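Long-range contacts in transcriptional regulator (LacI family) (PDB 3G85), which probably binds regulatory DNA and controls transcription as a LacI-family regulator, here represented by its periplasmic-binding-protein-like core without the DNA-binding headpiece: residues Ile223-Arg228 / Val241-Glu246; Lys53-His58 / Ser78-Glu83; Ile133-Leu138 / Ala168-His173. All blocks are in the same frame, centred on the assembly; numbering follows the deposited sequence.

Contact 1 (Ile223-Arg228 / Val241-Glu246)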
loop_
_atom_site.group_PDB
_atom_site.type_symbol
_atom_site.label_atom_id
_atom_site.label_comp_id
_atom_site.label_asym_id
_atom_site.label_seq_id
_atom_site.Cartn_x
_atom_site.Cartn_y
_atom_site.Cartn_z
ATOM N N ILE A 223 7.679 -4.024 -0.845
ATOM C CA ILE A 223 6.767 -3.028 -0.262
ATOM C C ILE A 223 5.870 -3.745 0.755
ATOM O O ILE A 223 5.234 -4.757 0.435
ATOM C CB ILE A 223 5.899 -2.342 -1.340
ATOM C CG1 ILE A 223 6.774 -1.580 -2.368
ATOM C CG2 ILE A 223 4.810 -1.437 -0.688
ATOM C CD1 ILE A 223 7.539 -0.385 -1.735
ATOM N N GLY A 224 5.836 -3.231 1.975
ATOM C CA GLY A 224 5.085 -3.902 3.050
ATOM C C GLY A 224 3.637 -3.479 3.052
ATOM O O GLY A 224 3.320 -2.313 3.304
HETATM N N MSE A 225 2.746 -4.412 2.729
HETATM C CA MSE A 225 1.318 -4.076 2.660
HETATM C C MSE A 225 0.548 -4.820 3.734
HETATM O O MSE A 225 -0.381 -4.265 4.325
HETATM C CB MSE A 225 0.742 -4.414 1.278
HETATM C CG MSE A 225 1.571 -3.852 0.147
HETATM SE SE MSE A 225 0.516 -3.935 -1.500
HETATM C CE MSE A 225 1.543 -2.733 -2.524
ATOM N N ASN A 226 0.900 -6.095 3.930
ATOM C CA ASN A 226 0.266 -6.914 4.962
ATOM C C ASN A 226 1.024 -6.797 6.283
ATOM O O ASN A 226 2.058 -6.122 6.379
ATOM C CB ASN A 226 0.145 -8.394 4.532
ATOM C CG ASN A 226 -0.818 -8.589 3.345
ATOM O OD1 ASN A 226 -1.890 -8.013 3.293
ATOM N ND2 ASN A 226 -0.410 -9.399 2.384
ATOM N N ASP A 227 0.496 -7.446 7.307
ATOM C CA ASP A 227 1.089 -7.467 8.646
ATOM C C ASP A 227 2.632 -7.625 8.645
ATOM O O ASP A 227 3.157 -8.583 8.109
ATOM C CB ASP A 227 0.393 -8.612 9.399
ATOM C CG ASP A 227 0.615 -8.583 10.884
ATOM O OD1 ASP A 227 1.772 -8.367 11.342
ATOM O OD2 ASP A 227 -0.391 -8.865 11.599
ATOM N N ARG A 228 3.341 -6.651 9.220
ATOM C CA ARG A 228 4.812 -6.634 9.302
ATOM C C ARG A 228 5.445 -7.932 9.866
ATOM O O ARG A 228 6.607 -8.258 9.551
ATOM C CB ARG A 228 5.265 -5.474 10.198
ATOM C CG ARG A 228 5.013 -4.061 9.640
ATOM C CD ARG A 228 5.624 -3.027 10.637
ATOM N NE ARG A 228 5.605 -1.686 10.055
ATOM C CZ ARG A 228 5.533 -0.535 10.744
ATOM N NH1 ARG A 228 5.464 -0.558 12.079
ATOM N NH2 ARG A 228 5.527 0.634 10.092
ATOM N N VAL A 241 9.938 -1.754 2.745
ATOM C CA VAL A 241 9.586 -0.356 2.862
ATOM C C VAL A 241 8.067 -0.392 3.151
ATOM O O VAL A 241 7.267 -0.863 2.329
ATOM C CB VAL A 241 9.929 0.483 1.611
ATOM C CG1 VAL A 241 9.773 1.968 1.997
ATOM C CG2 VAL A 241 11.384 0.174 1.138
ATOM N N ASP A 242 7.696 0.006 4.359
ATOM C CA ASP A 242 6.366 -0.319 4.870
ATOM C C ASP A 242 5.400 0.801 4.622
ATOM O O ASP A 242 5.743 1.986 4.771
ATOM C CB ASP A 242 6.426 -0.624 6.380
ATOM C CG ASP A 242 5.134 -1.204 6.917
ATOM O OD1 ASP A 242 4.574 -2.132 6.288
ATOM O OD2 ASP A 242 4.670 -0.740 7.995
ATOM N N ILE A 243 4.191 0.436 4.227
ATOM C CA ILE A 243 3.096 1.402 4.224
ATOM C C ILE A 243 2.535 1.346 5.660
ATOM O O ILE A 243 1.996 0.341 6.030
ATOM C CB ILE A 243 1.990 1.008 3.277
ATOM C CG1 ILE A 243 2.516 0.816 1.859
ATOM C CG2 ILE A 243 0.920 2.112 3.243
ATOM C CD1 ILE A 243 1.405 0.443 0.853
ATOM N N PRO A 244 2.651 2.438 6.437
ATOM C CA PRO A 244 2.284 2.458 7.875
ATOM C C PRO A 244 0.765 2.554 8.086
ATOM O O PRO A 244 0.230 3.552 8.611
ATOM C CB PRO A 244 3.072 3.655 8.424
ATOM C CG PRO A 244 3.141 4.639 7.185
ATOM C CD PRO A 244 3.161 3.740 5.944
ATOM N N ILE A 245 0.073 1.487 7.690
ATOM C CA ILE A 245 -1.364 1.508 7.583
ATOM C C ILE A 245 -2.019 1.705 8.938
ATOM O O ILE A 245 -3.010 2.447 9.032
ATOM C CB ILE A 245 -1.899 0.252 6.893
ATOM C CG1 ILE A 245 -1.522 0.304 5.389
ATOM C CG2 ILE A 245 -3.429 0.147 7.051
ATOM C CD1 ILE A 245 -1.447 -1.110 4.724
ATOM N N GLU A 246 -1.493 1.049 9.981
ATOM C CA GLU A 246 -2.104 1.216 11.314
ATOM C C GLU A 246 -2.148 2.689 11.749
ATOM O O GLU A 246 -3.230 3.174 12.110
ATOM C CB GLU A 246 -1.466 0.324 12.396
ATOM C CG GLU A 246 -1.575 -1.174 12.058
ATOM C CD GLU A 246 -0.458 -1.686 11.176
ATOM O OE1 GLU A 246 0.348 -0.895 10.651
ATOM O OE2 GLU A 246 -0.410 -2.908 10.992
HETATM O O HOH W 1 4.432 -4.828 6.157
HETATM O O HOH W 2 1.810 -4.662 10.877
#
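Gly224 and Asp242 face each other at the C-terminal ends of two parallel strands, 219-224 and 239-242, of the mixed sheet in the periplasmic-binding-protein-like fold. The strands belong to one beta-alpha-beta unit, with helix 228-232 between them. The tight part lies at the strand ends. Gly224 N gives a nearly straight bond to Val241 O (2.8 Å, 174°). Ile243 N returns one to Gly224 O at 3.0 Å. Ile223 CG2 is anti to its own N, which sets this methyl 4.1 Å from Ile243 CG1. Arg145 of helix 140-155 packs on both isoleucines. Further along, the methyl CD1 of Ile245 sits 3.4 Å from Met225 O; residue 225 is a selenomethionine.

The other side is looser and watered. Arg228 reaches back with an extended chain and forms a salt bridge to Asp242 OD2, though the exact place of that oxygen is less sure. Arg29 of helix 27-40 pairs with the same carboxylate. One water spans Arg228 N and Glu246 OE2. A second water donates to Asn226 O and to Asp242 OD1, 2.7 Å from each.

Contact 2 (Lys53-His58 / Ser78-Glu83)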
loop_
_atom_site.group_PDB
_atom_site.type_symbol
_atom_site.label_atom_id
_atom_site.label_comp_id
_atom_site.label_asym_id
_atom_site.label_seq_id
_atom_site.Cartn_x
_atom_site.Cartn_y
_atom_site.Cartn_z
ATOM N N LYS A 53 -18.263 -3.218 -4.240
ATOM C CA LYS A 53 -17.639 -3.704 -5.452
ATOM C C LYS A 53 -16.884 -2.585 -6.157
ATOM O O LYS A 53 -17.342 -1.460 -6.175
ATOM C CB LYS A 53 -18.735 -4.310 -6.349
ATOM C CG LYS A 53 -18.283 -4.956 -7.622
ATOM C CD LYS A 53 -19.538 -5.647 -8.234
ATOM C CE LYS A 53 -19.432 -5.868 -9.737
ATOM N NZ LYS A 53 -18.104 -6.447 -10.138
ATOM N N THR A 54 -15.708 -2.889 -6.701
ATOM C CA THR A 54 -14.921 -1.907 -7.456
ATOM C C THR A 54 -15.827 -1.055 -8.361
ATOM O O THR A 54 -16.709 -1.591 -9.028
ATOM C CB THR A 54 -13.878 -2.618 -8.350
ATOM O OG1 THR A 54 -13.008 -3.405 -7.523
ATOM C CG2 THR A 54 -13.056 -1.610 -9.140
ATOM N N ASP A 55 -15.618 0.259 -8.363
ATOM C CA ASP A 55 -16.398 1.192 -9.192
ATOM C C ASP A 55 -17.843 1.426 -8.757
ATOM O O ASP A 55 -18.610 2.105 -9.472
ATOM C CB ASP A 55 -16.332 0.809 -10.686
ATOM C CG ASP A 55 -14.948 1.024 -11.290
ATOM O OD1 ASP A 55 -14.160 1.870 -10.791
ATOM O OD2 ASP A 55 -14.636 0.347 -12.280
ATOM N N CYS A 56 -18.238 0.902 -7.594
ATOM C CA CYS A 56 -19.611 1.066 -7.169
ATOM C C CYS A 56 -19.789 1.989 -5.960
ATOM O O CYS A 56 -20.850 2.006 -5.358
ATOM C CB CYS A 56 -20.247 -0.292 -6.889
ATOM S SG CYS A 56 -20.300 -1.360 -8.351
ATOM N N LEU A 57 -18.778 2.784 -5.634
ATOM C CA LEU A 57 -18.870 3.616 -4.437
ATOM C C LEU A 57 -20.059 4.554 -4.584
ATOM O O LEU A 57 -20.838 4.728 -3.647
ATOM C CB LEU A 57 -17.595 4.424 -4.190
ATOM C CG LEU A 57 -17.650 5.307 -2.923
ATOM C CD1 LEU A 57 -17.868 4.486 -1.678
ATOM C CD2 LEU A 57 -16.368 6.161 -2.814
ATOM N N HIS A 58 -20.217 5.097 -5.785
ATOM C CA HIS A 58 -21.302 6.035 -6.077
ATOM C C HIS A 58 -22.717 5.546 -5.737
ATOM O O HIS A 58 -23.583 6.360 -5.461
ATOM C CB HIS A 58 -21.197 6.548 -7.530
ATOM C CG HIS A 58 -21.575 5.539 -8.562
ATOM N ND1 HIS A 58 -20.674 4.635 -9.087
ATOM C CD2 HIS A 58 -22.758 5.297 -9.173
ATOM C CE1 HIS A 58 -21.289 3.887 -9.990
ATOM N NE2 HIS A 58 -22.557 4.259 -10.053
ATOM N N SER A 78 -11.502 4.284 -6.723
ATOM C CA SER A 78 -11.174 4.118 -8.164
ATOM C C SER A 78 -11.275 5.464 -8.876
ATOM O O SER A 78 -11.914 6.394 -8.368
ATOM C CB SER A 78 -12.137 3.125 -8.832
ATOM O OG SER A 78 -13.450 3.679 -8.911
ATOM N N ASN A 79 -10.676 5.565 -10.061
ATOM C CA ASN A 79 -10.810 6.761 -10.885
ATOM C C ASN A 79 -12.266 7.092 -11.195
ATOM O O ASN A 79 -12.687 8.236 -11.058
ATOM C CB ASN A 79 -10.017 6.600 -12.186
ATOM C CG ASN A 79 -8.539 6.528 -11.930
ATOM O OD1 ASN A 79 -8.052 7.077 -10.933
ATOM N ND2 ASN A 79 -7.823 5.792 -12.770
ATOM N N TYR A 80 -13.033 6.060 -11.538
ATOM C CA TYR A 80 -14.447 6.202 -11.803
ATOM C C TYR A 80 -15.190 6.788 -10.587
ATOM O O TYR A 80 -15.928 7.780 -10.698
ATOM C CB TYR A 80 -15.033 4.856 -12.235
ATOM C CG TYR A 80 -16.463 5.020 -12.662
ATOM C CD1 TYR A 80 -16.771 5.489 -13.946
ATOM C CD2 TYR A 80 -17.502 4.754 -11.784
ATOM C CE1 TYR A 80 -18.073 5.673 -14.344
ATOM C CE2 TYR A 80 -18.832 4.948 -12.170
ATOM C CZ TYR A 80 -19.094 5.415 -13.456
ATOM O OH TYR A 80 -20.385 5.626 -13.855
ATOM N N ASP A 81 -14.959 6.198 -9.415
ATOM C CA ASP A 81 -15.609 6.649 -8.179
ATOM C C ASP A 81 -15.177 8.049 -7.751
ATOM O O ASP A 81 -15.978 8.838 -7.236
ATOM C CB ASP A 81 -15.398 5.616 -7.072
ATOM C CG ASP A 81 -16.379 4.448 -7.205
ATOM O OD1 ASP A 81 -17.529 4.711 -7.663
ATOM O OD2 ASP A 81 -16.020 3.305 -6.878
ATOM N N LEU A 82 -13.918 8.347 -8.024
ATOM C CA LEU A 82 -13.326 9.635 -7.682
ATOM C C LEU A 82 -13.929 10.754 -8.513
ATOM O O LEU A 82 -14.213 11.826 -7.990
ATOM C CB LEU A 82 -11.791 9.584 -7.800
ATOM C CG LEU A 82 -11.040 10.858 -7.371
ATOM C CD1 LEU A 82 -11.486 11.399 -6.035
ATOM C CD2 LEU A 82 -9.528 10.620 -7.356
ATOM N N GLU A 83 -14.144 10.493 -9.801
ATOM C CA GLU A 83 -14.843 11.455 -10.662
ATOM C C GLU A 83 -16.237 11.792 -10.113
ATOM O O GLU A 83 -16.617 12.965 -10.089
ATOM C CB GLU A 83 -14.914 10.969 -12.118
ATOM C CG GLU A 83 -15.996 11.685 -12.929
ATOM C CD GLU A 83 -15.692 11.783 -14.382
ATOM O OE1 GLU A 83 -14.666 11.232 -14.824
ATOM O OE2 GLU A 83 -16.500 12.423 -15.097
#
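Asp81, in the first turn of helix 79-87, turns its carboxylate to Leu57 and His58 in the loop after strand 46-52, and most of the hydrogen bonds end there. Leu57 N donates to Asp81 OD2 (3.1 Å, 160°), coming from above the carboxylate plane. Two weak bonds reach the other oxygen: His58 N at 3.3 Å from Asp81 OD1, and His58 ND1 at 3.5 Å from the same atom. The imidazole meets that oxygen edge-on, with its plane 51° from the carboxylate.

A second polar link runs through Ser78, the N-cap of the helix. Its OG donates to Asp55 OD1 at 2.7 Å, nearly along the C-O axis of Asp55. The same OG accepts from Asp81 N at 3.0 Å. With chi1 at 69°, OG lies between the backbone N and carbonyl carbon of Ser78, where it serves both partners.

Packing fills in around these bonds. Leu57 CB lies 3.3 Å from Asp81 CG, and Tyr52 also touches Asp81. His58 CE1 is 3.5 Å from Tyr80 CE2, at the edge of the phenol ring; the two rings are oblique.

The loop supplies N-H groups to a buried carboxylate. These donors, and the nearby helix N-terminus, would favour the charged form of Asp81. They may also offset repulsion from the nearby Asp55 carboxylate.

Contact 3 (Ile133-Leu138 / Ala168-His173)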
loop_
_atom_site.group_PDB
_atom_site.type_symbol
_atom_site.label_atom_id
_atom_site.label_comp_id
_atom_site.label_asym_id
_atom_site.label_seq_id
_atom_site.Cartn_x
_atom_site.Cartn_y
_atom_site.Cartn_z
ATOM N N ILE A 133 9.344 -7.674 -9.592
ATOM C CA ILE A 133 8.135 -8.440 -9.762
ATOM C C ILE A 133 7.008 -7.569 -9.245
ATOM O O ILE A 133 6.996 -7.196 -8.055
ATOM C CB ILE A 133 8.198 -9.760 -8.992
ATOM C CG1 ILE A 133 9.337 -10.653 -9.554
ATOM C CG2 ILE A 133 6.862 -10.484 -9.054
ATOM C CD1 ILE A 133 9.541 -11.907 -8.718
ATOM N N LEU A 134 6.087 -7.249 -10.150
ATOM C CA LEU A 134 5.058 -6.256 -9.913
ATOM C C LEU A 134 3.681 -6.790 -10.151
ATOM O O LEU A 134 3.342 -7.229 -11.270
ATOM C CB LEU A 134 5.273 -5.053 -10.836
ATOM C CG LEU A 134 6.643 -4.361 -10.748
ATOM C CD1 LEU A 134 6.767 -3.302 -11.863
ATOM C CD2 LEU A 134 6.937 -3.731 -9.375
ATOM N N THR A 135 2.861 -6.703 -9.118
ATOM C CA THR A 135 1.441 -6.844 -9.293
ATOM C C THR A 135 0.839 -5.542 -9.884
ATOM O O THR A 135 1.351 -4.436 -9.644
ATOM C CB THR A 135 0.790 -7.237 -7.983
ATOM O OG1 THR A 135 -0.577 -7.593 -8.231
ATOM C CG2 THR A 135 0.892 -6.083 -6.925
ATOM N N GLU A 136 -0.214 -5.675 -10.689
ATOM C CA GLU A 136 -0.763 -4.511 -11.418
ATOM C C GLU A 136 -1.182 -3.371 -10.472
ATOM O O GLU A 136 -1.714 -3.619 -9.384
ATOM C CB GLU A 136 -1.953 -4.935 -12.293
ATOM C CG GLU A 136 -3.194 -5.315 -11.470
ATOM C CD GLU A 136 -4.412 -5.639 -12.340
ATOM O OE1 GLU A 136 -4.585 -4.998 -13.419
ATOM O OE2 GLU A 136 -5.183 -6.530 -11.923
ATOM N N SER A 137 -0.914 -2.139 -10.878
ATOM C CA SER A 137 -1.229 -0.985 -10.043
ATOM C C SER A 137 -2.732 -0.795 -9.937
ATOM O O SER A 137 -3.431 -0.707 -10.943
ATOM C CB SER A 137 -0.571 0.282 -10.576
ATOM O OG SER A 137 0.827 0.109 -10.688
ATOM N N LEU A 138 -3.233 -0.784 -8.711
ATOM C CA LEU A 138 -4.658 -0.528 -8.496
ATOM C C LEU A 138 -4.969 0.954 -8.434
ATOM O O LEU A 138 -6.132 1.327 -8.359
ATOM C CB LEU A 138 -5.146 -1.210 -7.222
ATOM C CG LEU A 138 -5.014 -2.735 -7.266
ATOM C CD1 LEU A 138 -5.596 -3.276 -5.973
ATOM C CD2 LEU A 138 -5.706 -3.313 -8.504
ATOM N N ALA A 168 2.897 -10.162 -11.839
ATOM C CA ALA A 168 2.466 -11.225 -10.924
ATOM C C ALA A 168 1.116 -10.923 -10.299
ATOM O O ALA A 168 0.738 -9.751 -10.124
ATOM C CB ALA A 168 3.509 -11.410 -9.809
ATOM N N GLU A 169 0.389 -11.975 -9.928
ATOM C CA GLU A 169 -0.777 -11.794 -9.060
ATOM C C GLU A 169 -0.349 -11.481 -7.643
ATOM O O GLU A 169 0.689 -11.978 -7.174
ATOM C CB GLU A 169 -1.634 -13.045 -9.027
ATOM C CG GLU A 169 -2.737 -13.044 -10.042
ATOM C CD GLU A 169 -3.226 -14.450 -10.330
ATOM O OE1 GLU A 169 -2.895 -15.393 -9.540
ATOM O OE2 GLU A 169 -3.937 -14.612 -11.359
ATOM N N ASN A 170 -1.146 -10.641 -6.962
ATOM C CA ASN A 170 -0.792 -10.209 -5.626
ATOM C C ASN A 170 -1.203 -11.252 -4.591
ATOM O O ASN A 170 -2.223 -11.083 -3.891
ATOM C CB ASN A 170 -1.388 -8.856 -5.270
ATOM C CG ASN A 170 -0.786 -8.273 -4.001
ATOM O OD1 ASN A 170 0.080 -8.882 -3.348
ATOM N ND2 ASN A 170 -1.246 -7.091 -3.639
ATOM N N SER A 171 -0.410 -12.312 -4.489
ATOM C CA SER A 171 -0.662 -13.368 -3.488
ATOM C C SER A 171 0.641 -14.117 -3.319
ATOM O O SER A 171 1.584 -13.919 -4.130
ATOM C CB SER A 171 -1.770 -14.320 -3.949
ATOM O OG SER A 171 -1.370 -15.051 -5.103
ATOM N N ILE A 172 0.718 -14.953 -2.283
ATOM C CA ILE A 172 1.894 -15.779 -2.117
ATOM C C ILE A 172 2.039 -16.726 -3.322
ATOM O O ILE A 172 3.146 -16.895 -3.882
ATOM C CB ILE A 172 1.878 -16.535 -0.781
ATOM C CG1 ILE A 172 1.879 -15.509 0.379
ATOM C CG2 ILE A 172 3.122 -17.450 -0.648
ATOM C CD1 ILE A 172 1.898 -16.155 1.737
ATOM N N HIS A 173 0.933 -17.345 -3.728
ATOM C CA HIS A 173 0.977 -18.207 -4.948
ATOM C C HIS A 173 1.431 -17.420 -6.178
ATOM O O HIS A 173 2.187 -17.933 -7.011
ATOM C CB HIS A 173 -0.382 -18.897 -5.190
ATOM C CG HIS A 173 -0.381 -19.835 -6.357
ATOM N ND1 HIS A 173 0.614 -20.777 -6.566
ATOM C CD2 HIS A 173 -1.242 -19.969 -7.395
ATOM C CE1 HIS A 173 0.357 -21.460 -7.669
ATOM N NE2 HIS A 173 -0.767 -20.991 -8.191
HETATM O O HOH W 3 -1.436 -8.252 -10.945
#
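Thr135 OG1, Glu136 N and Ala168 O all hold one water. It donates to Ala168 O at 2.8 Å, accepts from Glu136 N and lies 2.9 Å from Thr135 OG1. It therefore bridges the loop after strand 131-134 to the chain that leaves strand 165-167. The carbonyl oxygen also receives a CA-H...O contact: Thr135 CA is 3.1 Å from Ala168 O.

The direct hydrogen bond is one residue back, at Leu134. Ala168 N donates to Leu134 O at 3.0 Å. The bond is bent, 144° at the hydrogen, and the donor stands 52° out of the carbonyl plane.

The two segments continue neighbouring parallel strands, 131-134 and 165-167, at one border of the mixed sheet in the periplasmic-binding-protein-like domain. Strand 165-167 is the outermost strand there. Between the segments the chain passes through helix 140-155, which makes a beta-alpha-beta crossover. Asn195 OD1, beyond the adjoining strand 191-194, accepts from Thr135 N.

Side chains add a small apolar part. Ile133 CG2 meets the methyl CB of Ala168 at 3.6 Å. Ala178 of helix 172-182 touches both residues.

Thr135 and Asn170 meet obliquely. The hydroxyl of Thr135 is placed anti to the backbone N (chi1 -170°), on the side of the water and of Ala168 O. OG1 of Thr135 is 3.3 Å from Asn170 CB. The methyl CG2 of Thr135 lies alongside the amide group instead, 4.0 Å from Asn170 ND2. The amide oxygen of Asn170 has its polar partner elsewhere, in a hydrogen bond with Ser196 OG. Asn170 is also the centre of an inverse gamma turn that leads to Ser171, the N-cap of helix 172-182.

Overall arrangement
Contacts 1 and 3 reach the same sheet in the periplasmic-binding-protein-like domain. Contact 3 involves the outermost strand 165-167 and its neighbour 131-134. Contact 1 joins strands 219-224 and 239-242; strand 191-194 lies between 131-134 and 219-224. The centres of these two contacts are about 15 Å apart, and they touch where Met225 SE packs 4.2 Å from Asn170 ND2. Contact 2 lies beside the other, all-parallel sheet. Its centre is about 24 Å from that of contact 1 and about 21 Å from that of contact 3. Its nearest atoms come within about 6 Å of contact 3, without touching. A bound glycerol, probably from the crystallisation liquor, lies about 4 Å from the side chain of Ile243.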